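Local coordinates for periplasmic His/Glu/Gln/Arg/opine family-binding protein (Silicibacter pomeroyi, PDB 3I6V) that binds lysine between its two lobes and probably serves as the periplasmic solute-binding component of an amino-acid ABC transporter, at residues 36-41 against 197-202; 86-91 against 178-183; 42-47 against 193-198. All coordinates share one frame; numbering follows the deposited sequence.

Contact 1: residues 36-41 against 197-202; sequences DELCKR and AAITSM
Two helices meet where Leu38 faces Ala198, their CA atoms 5.5 Å apart. The axes of segments 36-41 and 197-202 come within 9.0 Å, and their N-to-C directions diverge by 108°, so the helices cross steeply. Small Ala198 suits the crossing: its CB lies against the carbonyl oxygen of Leu38 and also meets Leu38 CD2. Leu38 CD2 touches Ile199 CG1 at 3.7 Å and Met202 SD at 3.5 Å. Met202 SD also meets the aliphatic CG of Glu37, whose carboxylate turns to Arg41 instead.

Arg41 closes the outer side. With CG beside the backbone N (chi1 -79°) and the chain extended to NE, its guanidinium lies with one face over Met202 CG. Within its plane, Arg41 NE donates to Glu37 OE2 at 2.8 Å, a salt bridge one helical turn back that uses the anti lone pair of OE2. Arg41 NH1 gives a more bent bond, 143° at the hydrogen, to Ser201 OG 2.9 Å away; this hydroxyl in turn donates to Ala198 O. A leucine in place of Arg41 would probably leave Glu37 and Asp205 without this charged mate and uncouple Ser201 from helix 30-42.

Arg41 NH2 also forms a salt bridge to Asp205, while Met202 packs on helix 207-216 and Ile199 on strand 83-89; on the side of helix 30-42 turned from this contact, Cys39 touches strand 7-11.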
ATOM      1  N   ASP A  36      -4.555   4.981 -14.330  1.00 26.80           N
ATOM      2  CA  ASP A  36      -4.763   5.442 -15.710  1.00 28.32           C
ATOM      3  C   ASP A  36      -5.951   4.751 -16.347  1.00 28.53           C
ATOM      4  O   ASP A  36      -6.751   5.401 -17.037  1.00 30.06           O
ATOM      5  CB  ASP A  36      -3.520   5.194 -16.591  1.00 28.26           C
ATOM      6  CG  ASP A  36      -2.351   6.105 -16.237  1.00 29.73           C
ATOM      7  OD1 ASP A  36      -2.544   7.170 -15.573  1.00 29.54           O
ATOM      8  OD2 ASP A  36      -1.230   5.767 -16.673  1.00 31.19           O
ATOM      9  N   GLU A  37      -6.071   3.442 -16.153  1.00 29.22           N
ATOM     10  CA  GLU A  37      -7.188   2.715 -16.768  1.00 29.81           C
ATOM     11  C   GLU A  37      -8.542   3.092 -16.115  1.00 29.79           C
ATOM     12  O   GLU A  37      -9.578   3.191 -16.794  1.00 28.03           O
ATOM     13  CB  GLU A  37      -6.964   1.212 -16.718  1.00 30.27           C
ATOM     14  CG  GLU A  37      -8.125   0.380 -17.292  1.00 32.00           C
ATOM     15  CD  GLU A  37      -8.335   0.605 -18.807  1.00 35.13           C
ATOM     16  OE1 GLU A  37      -7.455   1.180 -19.477  1.00 33.58           O
ATOM     17  OE2 GLU A  37      -9.394   0.212 -19.324  1.00 34.71           O
ATOM     18  N   LEU A  38      -8.530   3.329 -14.801  1.00 29.02           N
ATOM     19  CA  LEU A  38      -9.763   3.786 -14.142  1.00 28.22           C
ATOM     20  C   LEU A  38     -10.206   5.136 -14.677  1.00 28.64           C
ATOM     21  O   LEU A  38     -11.391   5.324 -14.956  1.00 28.15           O
ATOM     22  CB  LEU A  38      -9.638   3.834 -12.609  1.00 26.96           C
ATOM     23  CG  LEU A  38      -9.447   2.488 -11.935  1.00 27.20           C
ATOM     24  CD1 LEU A  38      -9.150   2.736 -10.424  1.00 27.50           C
ATOM     25  CD2 LEU A  38     -10.682   1.593 -12.105  1.00 27.03           C
ATOM     26  N   CYS A  39      -9.279   6.082 -14.796  1.00 28.82           N
ATOM     27  CA  CYS A  39      -9.617   7.390 -15.295  1.00 30.37           C
ATOM     28  C   CYS A  39     -10.111   7.322 -16.745  1.00 31.58           C
ATOM     29  O   CYS A  39     -10.992   8.078 -17.133  1.00 31.61           O
ATOM     30  CB  CYS A  39      -8.423   8.330 -15.221  1.00 30.12           C
ATOM     31  SG  CYS A  39      -8.040   8.921 -13.547  1.00 30.66           S
ATOM     32  N   LYS A  40      -9.502   6.459 -17.549  1.00 32.39           N
ATOM     33  CA  LYS A  40      -9.934   6.296 -18.931  1.00 34.27           C
ATOM     34  C   LYS A  40     -11.396   5.816 -18.959  1.00 34.33           C
ATOM     35  O   LYS A  40     -12.205   6.344 -19.708  1.00 35.04           O
ATOM     36  CB  LYS A  40      -9.032   5.307 -19.662  1.00 34.72           C
ATOM     37  CG  LYS A  40      -9.428   5.065 -21.126  1.00 37.02           C
ATOM     38  CD  LYS A  40      -8.555   3.986 -21.742  1.00 40.26           C
ATOM     39  CE  LYS A  40      -8.673   4.003 -23.289  1.00 42.21           C
ATOM     40  NZ  LYS A  40      -8.046   2.779 -23.808  1.00 43.37           N
ATOM     41  N   ARG A  41     -11.722   4.841 -18.117  1.00 34.23           N
ATOM     42  CA  ARG A  41     -13.053   4.270 -18.097  1.00 34.34           C
ATOM     43  C   ARG A  41     -14.103   5.208 -17.494  1.00 34.69           C
ATOM     44  O   ARG A  41     -15.271   5.113 -17.845  1.00 35.26           O
ATOM     45  CB  ARG A  41     -13.048   2.945 -17.360  1.00 34.31           C
ATOM     46  CG  ARG A  41     -12.522   1.807 -18.179  1.00 33.99           C
ATOM     47  CD  ARG A  41     -12.288   0.653 -17.279  1.00 32.70           C
ATOM     48  NE  ARG A  41     -11.718  -0.498 -17.961  1.00 33.86           N
ATOM     49  CZ  ARG A  41     -12.278  -1.703 -18.028  1.00 35.45           C
ATOM     50  NH1 ARG A  41     -13.457  -1.934 -17.470  1.00 35.53           N
ATOM     51  NH2 ARG A  41     -11.656  -2.688 -18.675  1.00 36.52           N
ATOM     52  N   ALA A 197     -17.695   2.951 -10.017  1.00 25.66           N
ATOM     53  CA  ALA A 197     -18.278   2.384 -11.225  1.00 26.98           C
ATOM     54  C   ALA A 197     -17.159   1.857 -12.143  1.00 26.70           C
ATOM     55  O   ALA A 197     -17.290   0.787 -12.703  1.00 27.25           O
ATOM     56  CB  ALA A 197     -19.155   3.422 -11.948  1.00 26.79           C
ATOM     57  N   ALA A 198     -16.039   2.573 -12.254  1.00 26.37           N
ATOM     58  CA  ALA A 198     -14.903   2.051 -13.048  1.00 25.25           C
ATOM     59  C   ALA A 198     -14.273   0.779 -12.470  1.00 25.22           C
ATOM     60  O   ALA A 198     -13.988  -0.194 -13.203  1.00 25.21           O
ATOM     61  CB  ALA A 198     -13.850   3.162 -13.283  1.00 25.09           C
ATOM     62  N   ILE A 199     -14.079   0.744 -11.151  1.00 23.87           N
ATOM     63  CA  ILE A 199     -13.548  -0.450 -10.511  1.00 24.16           C
ATOM     64  C   ILE A 199     -14.470  -1.669 -10.729  1.00 25.27           C
ATOM     65  O   ILE A 199     -13.994  -2.764 -11.047  1.00 25.24           O
ATOM     66  CB  ILE A 199     -13.286  -0.230  -8.991  1.00 23.34           C
ATOM     67  CG1 ILE A 199     -12.176   0.812  -8.788  1.00 25.12           C
ATOM     68  CG2 ILE A 199     -12.912  -1.552  -8.313  1.00 22.98           C
ATOM     69  CD1 ILE A 199     -12.101   1.397  -7.366  1.00 26.52           C
ATOM     70  N   THR A 200     -15.778  -1.485 -10.517  1.00 26.69           N
ATOM     71  CA  THR A 200     -16.744  -2.570 -10.701  1.00 27.83           C
ATOM     72  C   THR A 200     -16.673  -3.163 -12.133  1.00 28.34           C
ATOM     73  O   THR A 200     -16.606  -4.371 -12.290  1.00 28.39           O
ATOM     74  CB  THR A 200     -18.167  -2.085 -10.374  1.00 28.14           C
ATOM     75  OG1 THR A 200     -18.232  -1.805  -8.979  1.00 27.87           O
ATOM     76  CG2 THR A 200     -19.235  -3.166 -10.727  1.00 28.83           C
ATOM     77  N   SER A 201     -16.653  -2.299 -13.135  1.00 29.74           N
ATOM     78  CA  SER A 201     -16.473  -2.702 -14.550  1.00 31.84           C
ATOM     79  C   SER A 201     -15.193  -3.535 -14.786  1.00 32.72           C
ATOM     80  O   SER A 201     -15.218  -4.503 -15.553  1.00 33.64           O
ATOM     81  CB  SER A 201     -16.504  -1.467 -15.461  1.00 31.88           C
ATOM     82  OG  SER A 201     -15.219  -0.809 -15.500  1.00 34.21           O
ATOM     83  N   MET A 202     -14.090  -3.211 -14.102  1.00 32.14           N
ATOM     84  CA  MET A 202     -12.848  -4.001 -14.262  1.00 31.30           C
ATOM     85  C   MET A 202     -12.930  -5.351 -13.543  1.00 31.70           C
ATOM     86  O   MET A 202     -12.261  -6.335 -13.936  1.00 31.54           O
ATOM     87  CB  MET A 202     -11.614  -3.218 -13.772  1.00 31.03           C
ATOM     88  CG  MET A 202     -11.296  -1.961 -14.580  1.00 29.31           C
ATOM     89  SD  MET A 202      -9.752  -1.119 -14.129  1.00 18.68           S
ATOM     90  CE  MET A 202      -8.641  -2.444 -14.399  1.00 25.52           C
TER

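Contact 2: residues 86-91 against 178-183; sequences QNYIPP and GGVGMG
Backbone and amide hydrogen bonds join Tyr88 and Asn87 to segment 178-183. Tyr88 N donates to Val180 O at 2.7 Å, whereas the return bond from Val180 N to Ile89 O is weak. Asn87, its CG held between backbone N and carbonyl carbon (chi1 61°), sends ND2 to Gly178 O; the bond is almost straight at 177°, with the acceptor in the plane of the Asn87 amide. Its OD1 is taken by Tyr223, so both ends of the amide are used. Val180 O also stands toward the rim of one face of the Tyr88 ring.

Two waters extend the polar links. One donates to Tyr88 OH and to Gly181 O; the tyrosine hydroxyl also bonds Glu31. The other bridges Pro90 O and Val180 N, supplementing the weak backbone bond.

In the apolar group, Val180 CG1 approaches Tyr88 CZ at 3.5 Å, while Met182 CG touches Tyr88 CE1. The CB atoms of Ile89 and Val180 are 4.5 Å apart. Gly179 must be glycine: its backbone angles would jam a side chain against the preceding carbonyl, and a CB would collide with Asn87 ND2 and Ile89 O.

The side chain of Val180 is about 5 Å from the bound lysine. This pairing of 83-89 with 180-184 is consistent with the interlobe hinge of a type 2 periplasmic-binding fold, where two crossing strands connect the lobes.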
ATOM      1  N   GLN A  86     -14.660   0.956  -2.995  1.00 19.60           N
ATOM      2  CA  GLN A  86     -14.495  -0.457  -2.740  1.00 20.32           C
ATOM      3  C   GLN A  86     -13.010  -0.834  -2.903  1.00 20.57           C
ATOM      4  O   GLN A  86     -12.244  -0.087  -3.526  1.00 19.67           O
ATOM      5  CB  GLN A  86     -15.316  -1.253  -3.775  1.00 21.28           C
ATOM      6  CG  GLN A  86     -14.794  -1.041  -5.217  1.00 21.80           C
ATOM      7  CD  GLN A  86     -15.724  -1.673  -6.230  1.00 24.00           C
ATOM      8  OE1 GLN A  86     -15.862  -2.900  -6.298  1.00 25.46           O
ATOM      9  NE2 GLN A  86     -16.385  -0.840  -6.988  1.00 22.84           N
ATOM     10  N   ASN A  87     -12.611  -1.992  -2.382  1.00 20.79           N
ATOM     11  CA  ASN A  87     -11.226  -2.398  -2.567  1.00 22.28           C
ATOM     12  C   ASN A  87     -10.895  -2.698  -4.072  1.00 22.35           C
ATOM     13  O   ASN A  87     -11.793  -2.992  -4.881  1.00 21.43           O
ATOM     14  CB  ASN A  87     -10.774  -3.504  -1.589  1.00 21.58           C
ATOM     15  CG  ASN A  87     -11.565  -4.839  -1.706  1.00 24.79           C
ATOM     16  OD1 ASN A  87     -11.989  -5.287  -2.788  1.00 26.68           O
ATOM     17  ND2 ASN A  87     -11.703  -5.502  -0.571  1.00 23.34           N
ATOM     18  N   TYR A  88      -9.625  -2.525  -4.440  1.00 22.02           N
ATOM     19  CA  TYR A  88      -9.202  -2.889  -5.781  1.00 22.16           C
ATOM     20  C   TYR A  88      -8.111  -3.962  -5.756  1.00 23.24           C
ATOM     21  O   TYR A  88      -7.726  -4.488  -6.806  1.00 24.84           O
ATOM     22  CB  TYR A  88      -8.849  -1.677  -6.615  1.00 20.77           C
ATOM     23  CG  TYR A  88      -7.769  -0.807  -6.019  1.00 22.61           C
ATOM     24  CD1 TYR A  88      -8.086   0.409  -5.393  1.00 21.67           C
ATOM     25  CD2 TYR A  88      -6.426  -1.199  -6.080  1.00 22.92           C
ATOM     26  CE1 TYR A  88      -7.075   1.230  -4.832  1.00 21.44           C
ATOM     27  CE2 TYR A  88      -5.412  -0.399  -5.527  1.00 22.43           C
ATOM     28  CZ  TYR A  88      -5.737   0.805  -4.931  1.00 21.83           C
ATOM     29  OH  TYR A  88      -4.740   1.568  -4.372  1.00 22.57           O
ATOM     30  N   ILE A  89      -7.642  -4.291  -4.559  1.00 23.74           N
ATOM     31  CA  ILE A  89      -6.948  -5.543  -4.312  1.00 25.26           C
ATOM     32  C   ILE A  89      -7.644  -6.173  -3.097  1.00 25.89           C
ATOM     33  O   ILE A  89      -7.988  -5.454  -2.156  1.00 24.83           O
ATOM     34  CB  ILE A  89      -5.441  -5.336  -4.008  1.00 26.36           C
ATOM     35  CG1 ILE A  89      -4.785  -4.397  -5.045  1.00 27.99           C
ATOM     36  CG2 ILE A  89      -4.674  -6.722  -3.907  1.00 26.56           C
ATOM     37  CD1 ILE A  89      -3.304  -4.084  -4.725  1.00 30.42           C
ATOM     38  N   PRO A  90      -7.884  -7.511  -3.132  1.00 26.44           N
ATOM     39  CA  PRO A  90      -8.449  -8.197  -1.981  1.00 27.20           C
ATOM     40  C   PRO A  90      -7.534  -8.075  -0.762  1.00 27.70           C
ATOM     41  O   PRO A  90      -6.318  -7.829  -0.931  1.00 27.59           O
ATOM     42  CB  PRO A  90      -8.576  -9.684  -2.448  1.00 27.37           C
ATOM     43  CG  PRO A  90      -8.707  -9.552  -3.985  1.00 27.93           C
ATOM     44  CD  PRO A  90      -7.742  -8.405  -4.304  1.00 26.83           C
ATOM     45  N   PRO A  91      -8.104  -8.235   0.454  1.00 28.00           N
ATOM     46  CA  PRO A  91      -7.280  -8.147   1.656  1.00 28.33           C
ATOM     47  C   PRO A  91      -6.114  -9.117   1.522  1.00 28.55           C
ATOM     48  O   PRO A  91      -6.321 -10.270   1.121  1.00 27.68           O
ATOM     49  CB  PRO A  91      -8.232  -8.593   2.782  1.00 28.72           C
ATOM     50  CG  PRO A  91      -9.633  -8.366   2.235  1.00 29.04           C
ATOM     51  CD  PRO A  91      -9.518  -8.575   0.751  1.00 27.84           C
ATOM     52  N   GLY A 178      -8.975  -3.832   5.356  1.00 28.06           N
ATOM     53  CA  GLY A 178     -10.079  -4.177   4.476  1.00 27.28           C
ATOM     54  C   GLY A 178      -9.776  -4.322   2.987  1.00 26.43           C
ATOM     55  O   GLY A 178     -10.673  -4.197   2.164  1.00 26.47           O
ATOM     56  N   GLY A 179      -8.535  -4.603   2.626  1.00 25.03           N
ATOM     57  CA  GLY A 179      -8.196  -4.552   1.213  1.00 23.27           C
ATOM     58  C   GLY A 179      -7.791  -3.113   0.898  1.00 22.75           C
ATOM     59  O   GLY A 179      -8.187  -2.188   1.597  1.00 21.28           O
ATOM     60  N   VAL A 180      -6.987  -2.930  -0.146  1.00 21.98           N
ATOM     61  CA  VAL A 180      -6.552  -1.606  -0.566  1.00 20.93           C
ATOM     62  C   VAL A 180      -7.683  -0.918  -1.380  1.00 20.38           C
ATOM     63  O   VAL A 180      -8.322  -1.535  -2.244  1.00 20.81           O
ATOM     64  CB  VAL A 180      -5.228  -1.728  -1.376  1.00 22.13           C
ATOM     65  CG1 VAL A 180      -4.777  -0.394  -1.833  1.00 24.14           C
ATOM     66  CG2 VAL A 180      -4.125  -2.326  -0.470  1.00 21.44           C
ATOM     67  N   GLY A 181      -7.932   0.354  -1.102  1.00 19.61           N
ATOM     68  CA  GLY A 181      -8.961   1.108  -1.824  1.00 19.37           C
ATOM     69  C   GLY A 181      -8.465   2.507  -2.036  1.00 19.55           C
ATOM     70  O   GLY A 181      -7.459   2.909  -1.429  1.00 20.15           O
ATOM     71  N   MET A 182      -9.135   3.253  -2.909  1.00 19.52           N
ATOM     72  CA  MET A 182      -8.747   4.657  -3.146  1.00 19.84           C
ATOM     73  C   MET A 182      -9.409   5.508  -2.109  1.00 19.88           C
ATOM     74  O   MET A 182     -10.609   5.297  -1.782  1.00 19.19           O
ATOM     75  CB  MET A 182      -9.221   5.172  -4.536  1.00 19.23           C
ATOM     76  CG  MET A 182      -8.613   4.463  -5.765  1.00 23.29           C
ATOM     77  SD  MET A 182      -9.271   4.981  -7.417  1.00 18.09           S
ATOM     78  CE  MET A 182      -9.210   6.742  -7.101  1.00 18.29           C
ATOM     79  N   GLY A 183      -8.673   6.500  -1.637  1.00 18.91           N
ATOM     80  CA  GLY A 183      -9.194   7.450  -0.672  1.00 19.03           C
ATOM     81  C   GLY A 183      -9.547   8.753  -1.374  1.00 19.83           C
ATOM     82  O   GLY A 183      -8.856   9.177  -2.298  1.00 19.16           O
TER
HETATM   83  O   HOH W   1      -4.800   3.051  -2.027  1.00 18.29           O
HETATM   84  O   HOH W   2      -5.092  -5.495  -0.519  1.00 30.92           O

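Contact 3: residues 42-47 against 193-198; sequences AGLTCE and GKFDAA
This is an apolar contact at the edge of one lobe, without a hydrogen bond between its segments: the turn from helix 30-42 into strand 46-50 leans on the side of helix 189-204. Ala42 and Leu44 on the turn meet Lys194, Phe195 and Ala198 on the helix.

Ala42 comes nearest by its backbone, with its CA 5.8 Å from that of Lys194. Its methyl group points at the helix, and Ala42 CB lies 4.2 Å from both Lys194 CB and Lys194 O, a position where a small side chain lets the two backbones come close. Ala42 N stands 4.5 Å from Ala198 CB, again the methyl of a small residue at the near side of the helix.

Leu44 spreads its two branches over different partners. Leu44 CD1 meets Phe195 CZ at 4.1 Å, an oblique approach to the end of the ring, while Leu44 CD2 lies 4.4 Å from Lys194 NZ. The phenylalanine leaves its helix with CG anti to the carbonyl carbon (chi1 -78°), and this directs the far end of the ring to the leucine. Its large flat side chain is well placed inside, where it also packs on Leu38 and Met9; the long, mostly extended lysine suits an exposed position.

Gly43, between Ala42 and Leu44, has a positive phi of 72° and two bonds lead back into the last helical turn. This Schellman motif ends helix 30-42 and swings Leu44 toward helix 189-204, after which the chain enters the parallel sheet beside strand 7-11. The strand-helix-strand path 7-11, 30-42, 46-50 is the beta-alpha-beta crossover expected of a periplasmic-binding lobe.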
ATOM      1  N   ALA A  42     -13.671   6.118 -16.626  1.00 34.04           N
ATOM      2  CA  ALA A  42     -14.542   7.119 -15.997  1.00 34.43           C
ATOM      3  C   ALA A  42     -14.705   8.365 -16.848  1.00 34.35           C
ATOM      4  O   ALA A  42     -15.519   9.227 -16.526  1.00 34.44           O
ATOM      5  CB  ALA A  42     -13.984   7.518 -14.601  1.00 33.84           C
ATOM      6  N   GLY A  43     -13.934   8.451 -17.936  1.00 33.81           N
ATOM      7  CA  GLY A  43     -13.903   9.633 -18.790  1.00 33.20           C
ATOM      8  C   GLY A  43     -13.198  10.822 -18.159  1.00 33.31           C
ATOM      9  O   GLY A  43     -13.567  11.962 -18.397  1.00 33.00           O
ATOM     10  N   LEU A  44     -12.167  10.569 -17.356  1.00 33.17           N
ATOM     11  CA  LEU A  44     -11.456  11.650 -16.684  1.00 33.36           C
ATOM     12  C   LEU A  44     -10.023  11.745 -17.210  1.00 33.55           C
ATOM     13  O   LEU A  44      -9.432  10.753 -17.573  1.00 32.98           O
ATOM     14  CB  LEU A  44     -11.444  11.396 -15.164  1.00 33.39           C
ATOM     15  CG  LEU A  44     -12.838  11.287 -14.503  1.00 33.16           C
ATOM     16  CD1 LEU A  44     -12.706  10.564 -13.200  1.00 31.67           C
ATOM     17  CD2 LEU A  44     -13.422  12.675 -14.294  1.00 33.33           C
ATOM     18  N   THR A  45      -9.444  12.924 -17.215  1.00 35.11           N
ATOM     19  CA  THR A  45      -8.022  13.007 -17.540  1.00 37.53           C
ATOM     20  C   THR A  45      -7.280  13.157 -16.214  1.00 38.01           C
ATOM     21  O   THR A  45      -7.751  13.830 -15.284  1.00 39.04           O
ATOM     22  CB  THR A  45      -7.723  14.197 -18.459  1.00 37.93           C
ATOM     23  OG1 THR A  45      -8.194  15.380 -17.810  1.00 40.67           O
ATOM     24  CG2 THR A  45      -8.456  14.049 -19.790  1.00 37.79           C
ATOM     25  N   CYS A  46      -6.138  12.511 -16.094  1.00 37.74           N
ATOM     26  CA  CYS A  46      -5.454  12.607 -14.837  1.00 38.14           C
ATOM     27  C   CYS A  46      -4.032  13.118 -14.899  1.00 36.93           C
ATOM     28  O   CYS A  46      -3.378  13.086 -15.939  1.00 36.46           O
ATOM     29  CB  CYS A  46      -5.525  11.293 -14.083  1.00 38.93           C
ATOM     30  SG  CYS A  46      -4.585   9.967 -14.784  1.00 43.36           S
ATOM     31  N   GLU A  47      -3.587  13.589 -13.749  1.00 35.22           N
ATOM     32  CA  GLU A  47      -2.257  14.073 -13.550  1.00 34.61           C
ATOM     33  C   GLU A  47      -1.795  13.428 -12.230  1.00 32.84           C
ATOM     34  O   GLU A  47      -2.560  13.341 -11.260  1.00 32.53           O
ATOM     35  CB  GLU A  47      -2.333  15.597 -13.486  1.00 35.28           C
ATOM     36  CG  GLU A  47      -1.377  16.283 -12.556  1.00 40.37           C
ATOM     37  CD  GLU A  47      -1.683  17.776 -12.410  1.00 48.28           C
ATOM     38  OE1 GLU A  47      -2.393  18.320 -13.284  1.00 49.68           O
ATOM     39  OE2 GLU A  47      -1.227  18.398 -11.404  1.00 51.08           O
ATOM     40  N   GLY A 193     -17.976   7.948  -6.702  1.00 23.02           N
ATOM     41  CA  GLY A 193     -18.917   7.114  -7.443  1.00 23.56           C
ATOM     42  C   GLY A 193     -18.401   6.756  -8.853  1.00 23.76           C
ATOM     43  O   GLY A 193     -18.557   5.630  -9.283  1.00 24.80           O
ATOM     44  N   LYS A 194     -17.784   7.708  -9.551  1.00 24.11           N
ATOM     45  CA  LYS A 194     -17.144   7.438 -10.868  1.00 24.87           C
ATOM     46  C   LYS A 194     -16.041   6.392 -10.764  1.00 24.64           C
ATOM     47  O   LYS A 194     -15.977   5.429 -11.555  1.00 24.00           O
ATOM     48  CB  LYS A 194     -16.590   8.731 -11.492  1.00 25.15           C
ATOM     49  CG  LYS A 194     -17.665   9.608 -12.115  1.00 27.40           C
ATOM     50  CD  LYS A 194     -17.159  11.043 -12.331  1.00 28.49           C
ATOM     51  CE  LYS A 194     -18.265  11.884 -12.970  1.00 33.26           C
ATOM     52  NZ  LYS A 194     -17.709  13.129 -13.512  1.00 35.85           N
ATOM     53  N   PHE A 195     -15.200   6.529  -9.740  1.00 24.52           N
ATOM     54  CA  PHE A 195     -14.178   5.537  -9.536  1.00 23.62           C
ATOM     55  C   PHE A 195     -14.751   4.205  -9.164  1.00 23.84           C
ATOM     56  O   PHE A 195     -14.243   3.190  -9.623  1.00 23.54           O
ATOM     57  CB  PHE A 195     -13.108   6.000  -8.556  1.00 24.10           C
ATOM     58  CG  PHE A 195     -12.138   6.936  -9.176  1.00 24.52           C
ATOM     59  CD1 PHE A 195     -12.133   8.270  -8.829  1.00 24.62           C
ATOM     60  CD2 PHE A 195     -11.258   6.473 -10.170  1.00 24.35           C
ATOM     61  CE1 PHE A 195     -11.221   9.168  -9.440  1.00 27.46           C
ATOM     62  CE2 PHE A 195     -10.358   7.336 -10.770  1.00 24.18           C
ATOM     63  CZ  PHE A 195     -10.333   8.684 -10.400  1.00 25.50           C
ATOM     64  N   ASP A 196     -15.792   4.202  -8.326  1.00 24.06           N
ATOM     65  CA  ASP A 196     -16.412   2.935  -7.952  1.00 24.95           C
ATOM     66  C   ASP A 196     -16.999   2.197  -9.168  1.00 24.99           C
ATOM     67  O   ASP A 196     -16.843   0.978  -9.301  1.00 24.28           O
ATOM     68  CB  ASP A 196     -17.468   3.131  -6.846  1.00 25.56           C
ATOM     69  CG  ASP A 196     -16.907   2.836  -5.437  1.00 28.47           C
ATOM     70  OD1 ASP A 196     -17.313   3.533  -4.480  1.00 30.44           O
ATOM     71  OD2 ASP A 196     -16.072   1.911  -5.293  1.00 27.51           O
ATOM     72  N   ALA A 197     -17.695   2.951 -10.017  1.00 25.66           N
ATOM     73  CA  ALA A 197     -18.278   2.384 -11.225  1.00 26.98           C
ATOM     74  C   ALA A 197     -17.159   1.857 -12.143  1.00 26.70           C
ATOM     75  O   ALA A 197     -17.290   0.787 -12.703  1.00 27.25           O
ATOM     76  CB  ALA A 197     -19.155   3.422 -11.948  1.00 26.79           C
ATOM     77  N   ALA A 198     -16.039   2.573 -12.254  1.00 26.37           N
ATOM     78  CA  ALA A 198     -14.903   2.051 -13.048  1.00 25.25           C
ATOM     79  C   ALA A 198     -14.273   0.779 -12.470  1.00 25.22           C
ATOM     80  O   ALA A 198     -13.988  -0.194 -13.203  1.00 25.21           O
ATOM     81  CB  ALA A 198     -13.850   3.162 -13.283  1.00 25.09           C
TER

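How the contacts relate
Contacts 1 and 3 are near neighbours, their centres about 6 Å apart, and both use helix 189-204, sharing Ala197 and Ala198. Helix 30-42 and the turn that follows it thus rest on one helix, and Cys39 O probably bonds Leu44 N between them. Contact 2 lies about 14 Å from contact 1 and 16 Å from contact 3, centre to centre, nested along the chain within the loops both close. Strand 180-184 leads into helix 189-204, and probable hydrogen bonds from Gln86 to Thr200 and Asp196 tie strand 83-89 to that helix. The late-sequence helix therefore packs against early elements, joining one lobe to the likely hinge beside the lysine site.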